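Long-range contacts in sulfide-quinone reductase (PDB 3HYW), which oxidises hydrogen sulfide with a quinone as electron acceptor, uses a bound FAD, and builds up polysulfur on its active-site cysteines: residues G13-A18 / I30-D35; T17-R22 / F69-I74; E118-I123 / K224-D229; P145-A150 / V243-T248. All coordinates share one frame; numbering follows the deposited sequence.

Contact 1: G13-A18 / I30-D35; sequences GGIATA and ITLISD. With FAD (flavin-adenine dinucleotide), chain G.
Gly13 O, one residue before the Gly14 that packs on Leu32, is gripped twice by Thr17. Thr17 N makes the helical bond, and Thr17 OG1 reaches Gly13 O at 2.6 Å. The two donors come from opposite faces of the carbonyl plane. Gly13 N bonds FAD O1P at 2.8 Å, and a side chain at Gly13 would crowd that phosphate oxygen. This is the Rossmann beta-alpha-beta unit of strand 4-8, helix 12-24 and strand 29-33. The helix segment runs nearly antiparallel to the strand, at 174°.

Packing between the two is apolar. Leu32 has CG anti to the backbone N (chi1 -168°), and its CD1 lies against the helix. Leu32 CD1 is 3.8 Å from Gly14 O. It also touches Ile15 CD1 and Ala18 CB. Ile15 and Leu32 cross at about a right angle. Ala18 CB also meets Ile30 CG2. Beyond the strand, FAD O2B donates a hydrogen bond to Asp35 OD1, modelled at a very short 2.4 Å whose exact value is doubtful.

The chemistry implies a division of labour. The amide end of the helix takes the phosphate, probably aided by the helix dipole, and the acid after the strand takes the ribose hydroxyl.

Contact 2: T17-R22 / F69-I74; sequences TAYNLR and FNIEFI
Arg22 sends CG anti to the backbone N (chi1 171°), and its chain then bends at chi2 and chi3. The bends bring the guanidinium edge to the backbone carbonyls of Phe69 and Asn70. Arg22 NE donates to Phe69 O at 2.9 Å, and Arg22 NH2 to Asn70 O at 2.7 Å. Both oxygens lie near the guanidinium plane. Seen from the carbonyls the two bonds differ: NE is moderately tilted from the plane of Phe69 C=O, whereas NH2 stands above the plane of Asn70 C=O and off its lone pairs. NH1 bonds Leu28 O, so all three nitrogens are engaged and the group has little freedom to turn. An alanine at Arg22 is likely to leave the Phe69 and Asn70 carbonyls without these donors and the turn before strand 71-74 less firmly tied to the helix.

One turn earlier, Tyr19 meets Phe69 obliquely. The ring planes make 66° and the centroids are 5.3 Å apart. Tyr19 OH is 3.6 Å from Phe69 CE2, but its hydrogen bond goes to Val393 O. Ile71 CD1 packs against both helix residues, 3.9 Å from Tyr19 CD1 and 4.1 Å from Ala18 CB. Tyr19 and Ile71 cross at about a right angle.

The contact sets helix 12-24 against strand 71-74, an outermost strand of the parallel Rossmann sheet. The segment axes approach to 10.8 Å at 157°. Strand 29-33 is the next strand inward, and Ile30 on it touches both Leu21 and Arg22.

Contact 3: E118-I123 / K224-D229; sequences ENSTSI and KAIEPD
The flat amide of Asn119 has Ile226 O in its plane and the ring of Pro228 over one face. Asn119 ND2 donates to Ile226 O at 3.0 Å. The bond is nearly straight at the hydrogen, 173°, and arrives with the donor tilted 18° from the carbonyl plane. Pro228 lends two ring carbons to the face: CD is 3.8 Å from Asn119 ND2, and CG is 3.9 Å from Asn119 OD1. The in-plane bond and the proline above it together limit how the amide can turn. Asn119 CG lies beside the backbone N (chi1 -57°), which points the amide at the strand end. A leucine in place of Asn119 would probably leave Ile226 O without this donor and lose the flat face that Pro228 packs on.

Ser120, the first residue to leave helical angles, adds the apolar half. Ser120 CB is 3.9 Å from Ile226 CD1 and also touches Ile226 CG2. Ser120 OG is hydrogen-bonded to Thr248 OG1.

This is packing away from the annotated sites. It joins the end of helix 116-119 to the hairpin of strands 222-226 and 230-234. At Lys224 and Ala225 that hairpin carries a classic beta bulge opposite Ile232. Ile226 also bonds Glu114 through the backbone and lies on Thr248 and Phe250 of strand 247-255.

Contact 4: P145-A150 / V243-T248; sequences PVVIGA and VPAKFT
Pro145 O takes two backbone donors, Lys246 N at 2.8 Å and Phe247 N at 3.3 Å. The motif is a parallel strand pair, 146-150 beside 247-255, within a mixed five-stranded sheet. Phe247 N lies in the plane of the Pro145 carbonyl, and Lys246 N is tilted 15° from it. The ladder continues with Val147 N donating to Phe247 O at 3.1 Å. Val146 CA comes to 3.3 Å from Phe247 O and makes a CA-H...O contact. Val146 pairs with Phe247 and Val147 with Thr248.

Lys246 lies in the break between strands 240-244 and 247-255. Its amide joins that of Phe247 on one carbonyl, so the new strand is tied to Pro145 where it begins. Before the break, at the end of strand 240-244, Pro145 CB is 3.3 Å from Pro244 O, and Pro145 CG touches Pro244 CB.

Val147 and Thr248 lie side by side on the sheet face turned to Val231 of strand 230-234. Val147 CG1 also meets Val243 CG1 at 4.2 Å. The other face carries Val146 and Phe247, covered by helices 126-141 and 158-173. There Leu139 touches both residues. Phe247 has CG anti to the backbone N (chi1 171°), and its ring runs alongside Val146. The valine comes at the ring edge, with Val146 CG1 4.0 Å from Phe247 CD1.

In the fold
From the N terminus, contact 1 closes a short loop of 11 residues that completes the first beta-alpha-beta unit. Contact 2 starts from the same helix, 12-24, and shares Thr17 and Ala18 with it. It closes a longer loop of 46 residues onto strand 71-74, beside strand 29-33, where Thr31 OG1 and Glu72 OE1 probably bond. Contacts 3 and 4 follow in series, about 33 to 42 Å away between centres. Their segments alternate along the chain, so these two loops cross. They tie helix 116-119, the mixed sheet and the hairpin 222-234 together. Thr121 OG1 and Thr248 O, 2.7 Å apart, join them directly.

Contact 1: G13-A18 / I30-D35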
# COMPACT_ATOMS: atom_id res chain seq x y z
N GLY A 13 -25.45 -9.36 -25.94
CA GLY A 13 -26.77 -9.36 -25.32
C GLY A 13 -27.89 -9.85 -26.23
O GLY A 13 -28.74 -10.62 -25.80
N GLY A 14 -27.87 -9.39 -27.48
CA GLY A 14 -28.88 -9.76 -28.48
C GLY A 14 -28.83 -11.23 -28.87
O GLY A 14 -29.86 -11.92 -28.87
N ILE A 15 -27.63 -11.70 -29.20
CA ILE A 15 -27.42 -13.12 -29.50
C ILE A 15 -27.79 -14.01 -28.30
O ILE A 15 -28.50 -15.00 -28.47
CB ILE A 15 -25.97 -13.42 -30.00
CG1 ILE A 15 -25.68 -12.68 -31.32
CG2 ILE A 15 -25.71 -14.93 -30.13
CD1 ILE A 15 -26.40 -13.22 -32.56
N ALA A 16 -27.33 -13.66 -27.10
CA ALA A 16 -27.62 -14.46 -25.90
C ALA A 16 -29.12 -14.55 -25.63
O ALA A 16 -29.63 -15.62 -25.33
CB ALA A 16 -26.89 -13.90 -24.68
N THR A 17 -29.83 -13.43 -25.75
CA THR A 17 -31.28 -13.42 -25.54
C THR A 17 -32.01 -14.23 -26.62
O THR A 17 -32.85 -15.05 -26.29
CB THR A 17 -31.84 -11.97 -25.44
OG1 THR A 17 -30.99 -11.18 -24.60
CG2 THR A 17 -33.25 -12.00 -24.82
N ALA A 18 -31.69 -13.99 -27.89
CA ALA A 18 -32.29 -14.75 -29.00
C ALA A 18 -32.07 -16.26 -28.88
O ALA A 18 -33.01 -17.03 -29.06
CB ALA A 18 -31.78 -14.24 -30.34
N ILE A 30 -38.72 -15.51 -33.87
CA ILE A 30 -37.69 -14.60 -33.38
C ILE A 30 -36.99 -13.91 -34.54
O ILE A 30 -36.50 -14.56 -35.46
CB ILE A 30 -36.63 -15.33 -32.49
CG1 ILE A 30 -37.30 -16.01 -31.29
CG2 ILE A 30 -35.55 -14.35 -32.03
CD1 ILE A 30 -36.44 -17.06 -30.61
N THR A 31 -36.97 -12.58 -34.49
CA THR A 31 -36.31 -11.78 -35.50
C THR A 31 -35.23 -10.96 -34.82
O THR A 31 -35.49 -10.26 -33.83
CB THR A 31 -37.31 -10.86 -36.23
OG1 THR A 31 -38.36 -11.65 -36.81
CG2 THR A 31 -36.62 -10.05 -37.32
N LEU A 32 -34.01 -11.05 -35.34
CA LEU A 32 -32.91 -10.24 -34.86
C LEU A 32 -32.56 -9.20 -35.92
O LEU A 32 -32.32 -9.53 -37.08
CB LEU A 32 -31.70 -11.11 -34.52
CG LEU A 32 -30.55 -10.45 -33.74
CD1 LEU A 32 -30.01 -11.39 -32.66
CD2 LEU A 32 -29.43 -10.02 -34.66
N ILE A 33 -32.54 -7.94 -35.48
CA ILE A 33 -32.18 -6.81 -36.34
C ILE A 33 -30.84 -6.24 -35.87
O ILE A 33 -30.71 -5.85 -34.71
CB ILE A 33 -33.26 -5.68 -36.28
CG1 ILE A 33 -34.66 -6.23 -36.59
CG2 ILE A 33 -32.89 -4.54 -37.21
CD1 ILE A 33 -35.79 -5.23 -36.34
N SER A 34 -29.87 -6.19 -36.77
CA SER A 34 -28.57 -5.59 -36.45
C SER A 34 -27.96 -4.86 -37.65
O SER A 34 -28.08 -5.31 -38.78
CB SER A 34 -27.59 -6.65 -35.95
OG SER A 34 -26.46 -6.05 -35.36
N ASP A 35 -27.32 -3.73 -37.37
CA ASP A 35 -26.67 -2.92 -38.41
C ASP A 35 -25.32 -3.49 -38.86
O ASP A 35 -24.83 -3.16 -39.94
CB ASP A 35 -26.54 -1.45 -37.97
CG ASP A 35 -25.69 -1.27 -36.72
OD1 ASP A 35 -25.37 -2.26 -36.04
OD2 ASP A 35 -25.33 -0.11 -36.41
PA FAD G . -22.48 -5.22 -28.34
O1A FAD G . -21.92 -6.60 -28.10
O2A FAD G . -21.55 -4.11 -28.71
O5B FAD G . -23.59 -5.39 -29.47
C5B FAD G . -24.47 -4.36 -29.89
C4B FAD G . -25.01 -4.76 -31.25
O4B FAD G . -26.09 -3.90 -31.63
C3B FAD G . -23.95 -4.60 -32.33
O3B FAD G . -24.04 -5.71 -33.23
C2B FAD G . -24.34 -3.31 -33.03
O2B FAD G . -23.91 -3.29 -34.39
C1B FAD G . -25.86 -3.36 -32.93
N9A FAD G . -26.54 -2.04 -33.05
C8A FAD G . -26.15 -0.86 -32.53
N7A FAD G . -27.07 0.08 -32.85
C5A FAD G . -28.04 -0.52 -33.58
C6A FAD G . -29.21 -0.08 -34.18
N6A FAD G . -29.58 1.22 -34.09
N1A FAD G . -29.99 -0.96 -34.85
C2A FAD G . -29.64 -2.26 -34.95
N3A FAD G . -28.51 -2.71 -34.39
C4A FAD G . -27.70 -1.86 -33.69
N1 FAD G . -16.64 -7.62 -20.96
C2 FAD G . -16.11 -8.69 -20.32
O2 FAD G . -16.82 -9.36 -19.54
N3 FAD G . -14.82 -9.06 -20.51
C4 FAD G . -14.03 -8.36 -21.35
O4 FAD G . -12.73 -8.71 -21.55
C4X FAD G . -14.55 -7.26 -22.02
N5 FAD G . -13.76 -6.55 -22.85
C5X FAD G . -14.24 -5.48 -23.52
C6 FAD G . -13.40 -4.78 -24.39
C7 FAD G . -13.87 -3.67 -25.08
C7M FAD G . -12.93 -2.93 -26.01
C8 FAD G . -15.20 -3.26 -24.89
C8M FAD G . -15.78 -2.05 -25.61
C9 FAD G . -16.03 -3.96 -24.02
C9A FAD G . -15.57 -5.09 -23.32
N10 FAD G . -16.38 -5.80 -22.48
C10 FAD G . -15.88 -6.88 -21.82
C1' FAD G . -17.76 -5.34 -22.22
C2' FAD G . -18.94 -6.06 -22.85
O2' FAD G . -18.85 -7.47 -22.63
C3' FAD G . -19.03 -5.68 -24.33
O3' FAD G . -19.16 -4.24 -24.44
C4' FAD G . -20.21 -6.36 -25.01
O4' FAD G . -20.00 -6.30 -26.43
C5' FAD G . -21.53 -5.68 -24.65
O5' FAD G . -22.62 -6.40 -25.22
P FAD G . -23.90 -5.65 -25.86
O1P FAD G . -24.80 -6.71 -26.42
O2P FAD G . -24.46 -4.64 -24.88
O3P FAD G . -23.29 -4.75 -27.05

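Contact 2: T17-R22 / F69-I74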
# COMPACT_ATOMS: atom_id res chain seq x y z
N THR A 17 -29.83 -13.43 -25.75
CA THR A 17 -31.28 -13.42 -25.54
C THR A 17 -32.01 -14.23 -26.62
O THR A 17 -32.85 -15.05 -26.29
CB THR A 17 -31.84 -11.97 -25.44
OG1 THR A 17 -30.99 -11.18 -24.60
CG2 THR A 17 -33.25 -12.00 -24.82
N ALA A 18 -31.69 -13.99 -27.89
CA ALA A 18 -32.29 -14.75 -29.00
C ALA A 18 -32.07 -16.26 -28.88
O ALA A 18 -33.01 -17.03 -29.06
CB ALA A 18 -31.78 -14.24 -30.34
N TYR A 19 -30.83 -16.68 -28.58
CA TYR A 19 -30.54 -18.11 -28.42
C TYR A 19 -31.23 -18.69 -27.19
O TYR A 19 -31.75 -19.81 -27.24
CB TYR A 19 -29.02 -18.36 -28.33
CG TYR A 19 -28.23 -18.23 -29.63
CD1 TYR A 19 -28.77 -17.58 -30.75
CD2 TYR A 19 -26.92 -18.69 -29.71
CE1 TYR A 19 -28.02 -17.44 -31.93
CE2 TYR A 19 -26.17 -18.55 -30.87
CZ TYR A 19 -26.72 -17.93 -31.97
OH TYR A 19 -25.96 -17.79 -33.11
N ASN A 20 -31.26 -17.93 -26.09
CA ASN A 20 -31.93 -18.39 -24.86
C ASN A 20 -33.42 -18.62 -25.12
O ASN A 20 -33.96 -19.65 -24.73
CB ASN A 20 -31.75 -17.41 -23.70
CG ASN A 20 -30.40 -17.50 -23.02
OD1 ASN A 20 -29.84 -18.58 -22.83
ND2 ASN A 20 -29.87 -16.35 -22.63
N LEU A 21 -34.05 -17.66 -25.79
CA LEU A 21 -35.45 -17.77 -26.20
C LEU A 21 -35.71 -18.95 -27.12
O LEU A 21 -36.70 -19.67 -26.95
CB LEU A 21 -35.91 -16.47 -26.86
CG LEU A 21 -36.22 -15.29 -25.95
CD1 LEU A 21 -36.34 -14.02 -26.78
CD2 LEU A 21 -37.49 -15.53 -25.13
N ARG A 22 -34.82 -19.15 -28.10
CA ARG A 22 -34.98 -20.24 -29.06
C ARG A 22 -34.92 -21.61 -28.41
O ARG A 22 -35.70 -22.51 -28.74
CB ARG A 22 -33.96 -20.11 -30.21
CG ARG A 22 -33.89 -21.32 -31.17
CD ARG A 22 -35.25 -21.68 -31.82
NE ARG A 22 -35.74 -20.67 -32.76
CZ ARG A 22 -36.91 -20.04 -32.68
NH1 ARG A 22 -37.77 -20.30 -31.69
NH2 ARG A 22 -37.24 -19.15 -33.61
N PHE A 69 -30.88 -21.69 -36.83
CA PHE A 69 -31.51 -21.73 -35.51
C PHE A 69 -32.92 -21.17 -35.56
O PHE A 69 -33.48 -20.77 -34.53
CB PHE A 69 -30.63 -21.00 -34.48
CG PHE A 69 -29.19 -21.44 -34.51
CD1 PHE A 69 -28.85 -22.80 -34.45
CD2 PHE A 69 -28.17 -20.50 -34.64
CE1 PHE A 69 -27.52 -23.22 -34.49
CE2 PHE A 69 -26.83 -20.91 -34.68
CZ PHE A 69 -26.51 -22.27 -34.61
N ASN A 70 -33.50 -21.16 -36.76
CA ASN A 70 -34.83 -20.58 -37.02
C ASN A 70 -34.99 -19.14 -36.51
O ASN A 70 -36.03 -18.77 -35.96
CB ASN A 70 -35.95 -21.51 -36.50
CG ASN A 70 -35.92 -22.88 -37.17
OD1 ASN A 70 -36.24 -23.90 -36.55
ND2 ASN A 70 -35.51 -22.92 -38.44
N ILE A 71 -33.95 -18.34 -36.69
CA ILE A 71 -33.97 -16.93 -36.32
C ILE A 71 -33.85 -16.10 -37.59
O ILE A 71 -32.93 -16.30 -38.39
CB ILE A 71 -32.84 -16.58 -35.30
CG1 ILE A 71 -33.11 -17.28 -33.95
CG2 ILE A 71 -32.72 -15.05 -35.09
CD1 ILE A 71 -31.89 -17.37 -33.03
N GLU A 72 -34.80 -15.19 -37.79
CA GLU A 72 -34.77 -14.31 -38.96
C GLU A 72 -33.78 -13.17 -38.69
O GLU A 72 -33.86 -12.51 -37.67
CB GLU A 72 -36.17 -13.77 -39.26
CG GLU A 72 -36.23 -12.81 -40.44
CD GLU A 72 -37.56 -12.07 -40.54
OE1 GLU A 72 -38.23 -11.90 -39.50
OE2 GLU A 72 -37.91 -11.64 -41.66
N PHE A 73 -32.85 -12.96 -39.62
CA PHE A 73 -31.88 -11.89 -39.52
C PHE A 73 -32.19 -10.77 -40.51
O PHE A 73 -32.32 -11.02 -41.71
CB PHE A 73 -30.46 -12.42 -39.75
CG PHE A 73 -29.37 -11.39 -39.56
CD1 PHE A 73 -28.48 -11.11 -40.60
CD2 PHE A 73 -29.24 -10.70 -38.36
CE1 PHE A 73 -27.46 -10.16 -40.43
CE2 PHE A 73 -28.23 -9.75 -38.18
CZ PHE A 73 -27.34 -9.48 -39.22
N ILE A 74 -32.33 -9.56 -39.99
CA ILE A 74 -32.46 -8.37 -40.81
C ILE A 74 -31.21 -7.52 -40.61
O ILE A 74 -30.99 -6.97 -39.53
CB ILE A 74 -33.74 -7.56 -40.46
CG1 ILE A 74 -34.99 -8.41 -40.72
CG2 ILE A 74 -33.81 -6.25 -41.28
CD1 ILE A 74 -36.27 -7.85 -40.14

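Contact 3: E118-I123 / K224-D229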
# COMPACT_ATOMS: atom_id res chain seq x y z
N GLU A 118 -10.92 12.82 -33.33
CA GLU A 118 -10.00 13.18 -34.42
C GLU A 118 -8.54 12.83 -34.15
O GLU A 118 -7.83 12.35 -35.04
CB GLU A 118 -10.10 14.68 -34.75
CG GLU A 118 -11.45 15.16 -35.26
CD GLU A 118 -12.32 15.80 -34.17
OE1 GLU A 118 -12.31 15.32 -33.01
OE2 GLU A 118 -13.01 16.79 -34.49
N ASN A 119 -8.08 13.07 -32.92
CA ASN A 119 -6.65 12.99 -32.59
C ASN A 119 -6.23 11.77 -31.78
O ASN A 119 -5.04 11.41 -31.75
CB ASN A 119 -6.20 14.26 -31.87
CG ASN A 119 -6.47 15.52 -32.67
OD1 ASN A 119 -6.33 15.52 -33.90
ND2 ASN A 119 -6.86 16.58 -31.99
N SER A 120 -7.18 11.14 -31.10
CA SER A 120 -6.88 9.95 -30.30
C SER A 120 -7.24 8.67 -31.05
O SER A 120 -7.57 8.71 -32.25
CB SER A 120 -7.62 10.02 -28.96
OG SER A 120 -7.04 9.13 -28.02
N THR A 121 -7.15 7.54 -30.36
CA THR A 121 -7.62 6.26 -30.88
C THR A 121 -8.56 5.63 -29.87
O THR A 121 -8.58 6.02 -28.71
CB THR A 121 -6.47 5.28 -31.21
OG1 THR A 121 -5.72 4.98 -30.03
CG2 THR A 121 -5.53 5.85 -32.28
N SER A 122 -9.32 4.64 -30.33
CA SER A 122 -10.24 3.91 -29.47
C SER A 122 -10.32 2.46 -29.95
O SER A 122 -10.00 2.16 -31.10
CB SER A 122 -11.61 4.56 -29.51
OG SER A 122 -12.21 4.38 -30.77
N ILE A 123 -10.73 1.57 -29.06
CA ILE A 123 -10.70 0.13 -29.33
C ILE A 123 -12.07 -0.52 -29.06
O ILE A 123 -12.17 -1.74 -28.94
CB ILE A 123 -9.58 -0.57 -28.52
CG1 ILE A 123 -9.85 -0.49 -27.00
CG2 ILE A 123 -8.21 0.03 -28.85
CD1 ILE A 123 -8.77 -1.12 -26.13
N LYS A 224 -9.81 16.82 -20.72
CA LYS A 224 -10.62 17.84 -21.38
C LYS A 224 -10.36 17.94 -22.88
O LYS A 224 -11.25 18.31 -23.65
CB LYS A 224 -10.38 19.21 -20.73
CG LYS A 224 -10.95 19.34 -19.31
CD LYS A 224 -12.46 19.03 -19.29
CE LYS A 224 -13.04 19.12 -17.89
NZ LYS A 224 -13.71 20.43 -17.66
N ALA A 225 -9.14 17.59 -23.28
CA ALA A 225 -8.72 17.73 -24.66
C ALA A 225 -7.58 16.79 -25.00
O ALA A 225 -6.68 16.56 -24.19
CB ALA A 225 -8.31 19.19 -24.96
N ILE A 226 -7.64 16.26 -26.21
CA ILE A 226 -6.55 15.52 -26.79
C ILE A 226 -6.16 16.23 -28.08
O ILE A 226 -6.95 16.33 -29.02
CB ILE A 226 -6.91 14.04 -27.05
CG1 ILE A 226 -7.28 13.35 -25.73
CG2 ILE A 226 -5.76 13.31 -27.72
CD1 ILE A 226 -8.30 12.27 -25.86
N GLU A 227 -4.94 16.75 -28.08
CA GLU A 227 -4.38 17.42 -29.25
C GLU A 227 -3.40 16.44 -29.90
O GLU A 227 -3.09 15.40 -29.32
CB GLU A 227 -3.70 18.73 -28.83
CG GLU A 227 -4.69 19.77 -28.27
CD GLU A 227 -4.04 21.09 -27.89
OE1 GLU A 227 -2.90 21.36 -28.32
OE2 GLU A 227 -4.69 21.87 -27.16
N PRO A 228 -2.93 16.74 -31.13
CA PRO A 228 -1.96 15.84 -31.75
C PRO A 228 -0.66 15.75 -30.94
O PRO A 228 0.10 14.78 -31.07
CB PRO A 228 -1.68 16.49 -33.11
CG PRO A 228 -2.89 17.34 -33.37
CD PRO A 228 -3.29 17.86 -32.03
N ASP A 229 -0.47 16.73 -30.07
CA ASP A 229 0.79 17.03 -29.39
C ASP A 229 0.77 16.61 -27.92
O ASP A 229 1.82 16.36 -27.32
CB ASP A 229 1.02 18.55 -29.49
CG ASP A 229 2.43 18.98 -29.10
OD1 ASP A 229 3.24 18.12 -28.66
OD2 ASP A 229 2.75 20.19 -29.23

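Contact 4: P145-A150 / V243-T248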
# COMPACT_ATOMS: atom_id res chain seq x y z
N PRO A 145 6.13 9.69 -26.30
CA PRO A 145 5.25 9.55 -25.14
C PRO A 145 3.89 8.96 -25.49
O PRO A 145 3.25 9.38 -26.45
CB PRO A 145 5.08 10.99 -24.64
CG PRO A 145 6.19 11.75 -25.23
CD PRO A 145 6.49 11.10 -26.54
N VAL A 146 3.49 7.97 -24.70
CA VAL A 146 2.16 7.38 -24.80
C VAL A 146 1.33 7.78 -23.59
O VAL A 146 1.82 7.79 -22.46
CB VAL A 146 2.23 5.85 -24.94
CG1 VAL A 146 0.87 5.20 -24.74
CG2 VAL A 146 2.78 5.49 -26.30
N VAL A 147 0.08 8.15 -23.84
CA VAL A 147 -0.90 8.29 -22.77
C VAL A 147 -2.20 7.59 -23.13
O VAL A 147 -2.72 7.70 -24.24
CB VAL A 147 -1.08 9.77 -22.29
CG1 VAL A 147 -1.07 10.73 -23.44
CG2 VAL A 147 -2.33 9.95 -21.44
N ILE A 148 -2.69 6.83 -22.16
CA ILE A 148 -3.86 5.98 -22.34
C ILE A 148 -4.77 6.27 -21.16
O ILE A 148 -4.29 6.63 -20.09
CB ILE A 148 -3.44 4.48 -22.41
CG1 ILE A 148 -2.61 4.21 -23.67
CG2 ILE A 148 -4.66 3.55 -22.38
CD1 ILE A 148 -1.68 3.02 -23.58
N GLY A 149 -6.08 6.14 -21.34
CA GLY A 149 -6.96 6.23 -20.19
C GLY A 149 -8.42 6.40 -20.49
O GLY A 149 -8.93 5.91 -21.50
N ALA A 150 -9.09 7.10 -19.58
CA ALA A 150 -10.53 7.27 -19.62
C ALA A 150 -10.90 8.72 -19.35
O ALA A 150 -10.36 9.37 -18.45
CB ALA A 150 -11.18 6.36 -18.61
N VAL A 243 0.18 17.17 -20.53
CA VAL A 243 1.13 16.06 -20.60
C VAL A 243 1.42 15.78 -22.07
O VAL A 243 0.49 15.74 -22.88
CB VAL A 243 0.62 14.83 -19.79
CG1 VAL A 243 0.26 13.64 -20.69
CG2 VAL A 243 1.66 14.42 -18.75
N PRO A 244 2.71 15.63 -22.44
CA PRO A 244 3.07 15.39 -23.84
C PRO A 244 2.67 13.99 -24.32
O PRO A 244 2.74 13.03 -23.55
CB PRO A 244 4.60 15.55 -23.85
CG PRO A 244 5.03 15.35 -22.46
CD PRO A 244 3.89 15.73 -21.57
N ALA A 245 2.26 13.89 -25.58
CA ALA A 245 1.78 12.63 -26.14
C ALA A 245 1.95 12.56 -27.65
O ALA A 245 1.51 13.45 -28.38
CB ALA A 245 0.34 12.41 -25.77
N LYS A 246 2.59 11.49 -28.12
CA LYS A 246 2.70 11.22 -29.55
C LYS A 246 1.62 10.22 -29.98
O LYS A 246 1.12 10.27 -31.10
CB LYS A 246 4.10 10.71 -29.90
CG LYS A 246 4.30 10.42 -31.37
CD LYS A 246 5.76 10.28 -31.74
CE LYS A 246 5.92 10.11 -33.26
NZ LYS A 246 5.19 8.90 -33.76
N PHE A 247 1.27 9.31 -29.07
CA PHE A 247 0.19 8.36 -29.30
C PHE A 247 -0.72 8.32 -28.08
O PHE A 247 -0.24 8.25 -26.95
CB PHE A 247 0.74 6.96 -29.61
CG PHE A 247 -0.31 5.89 -29.64
CD1 PHE A 247 -0.72 5.26 -28.46
CD2 PHE A 247 -0.91 5.52 -30.84
CE1 PHE A 247 -1.72 4.27 -28.48
CE2 PHE A 247 -1.90 4.52 -30.87
CZ PHE A 247 -2.31 3.91 -29.68
N THR A 248 -2.02 8.36 -28.32
CA THR A 248 -3.00 8.19 -27.24
C THR A 248 -4.07 7.15 -27.58
O THR A 248 -4.36 6.89 -28.75
CB THR A 248 -3.72 9.52 -26.86
OG1 THR A 248 -4.51 9.97 -27.97
CG2 THR A 248 -2.72 10.60 -26.48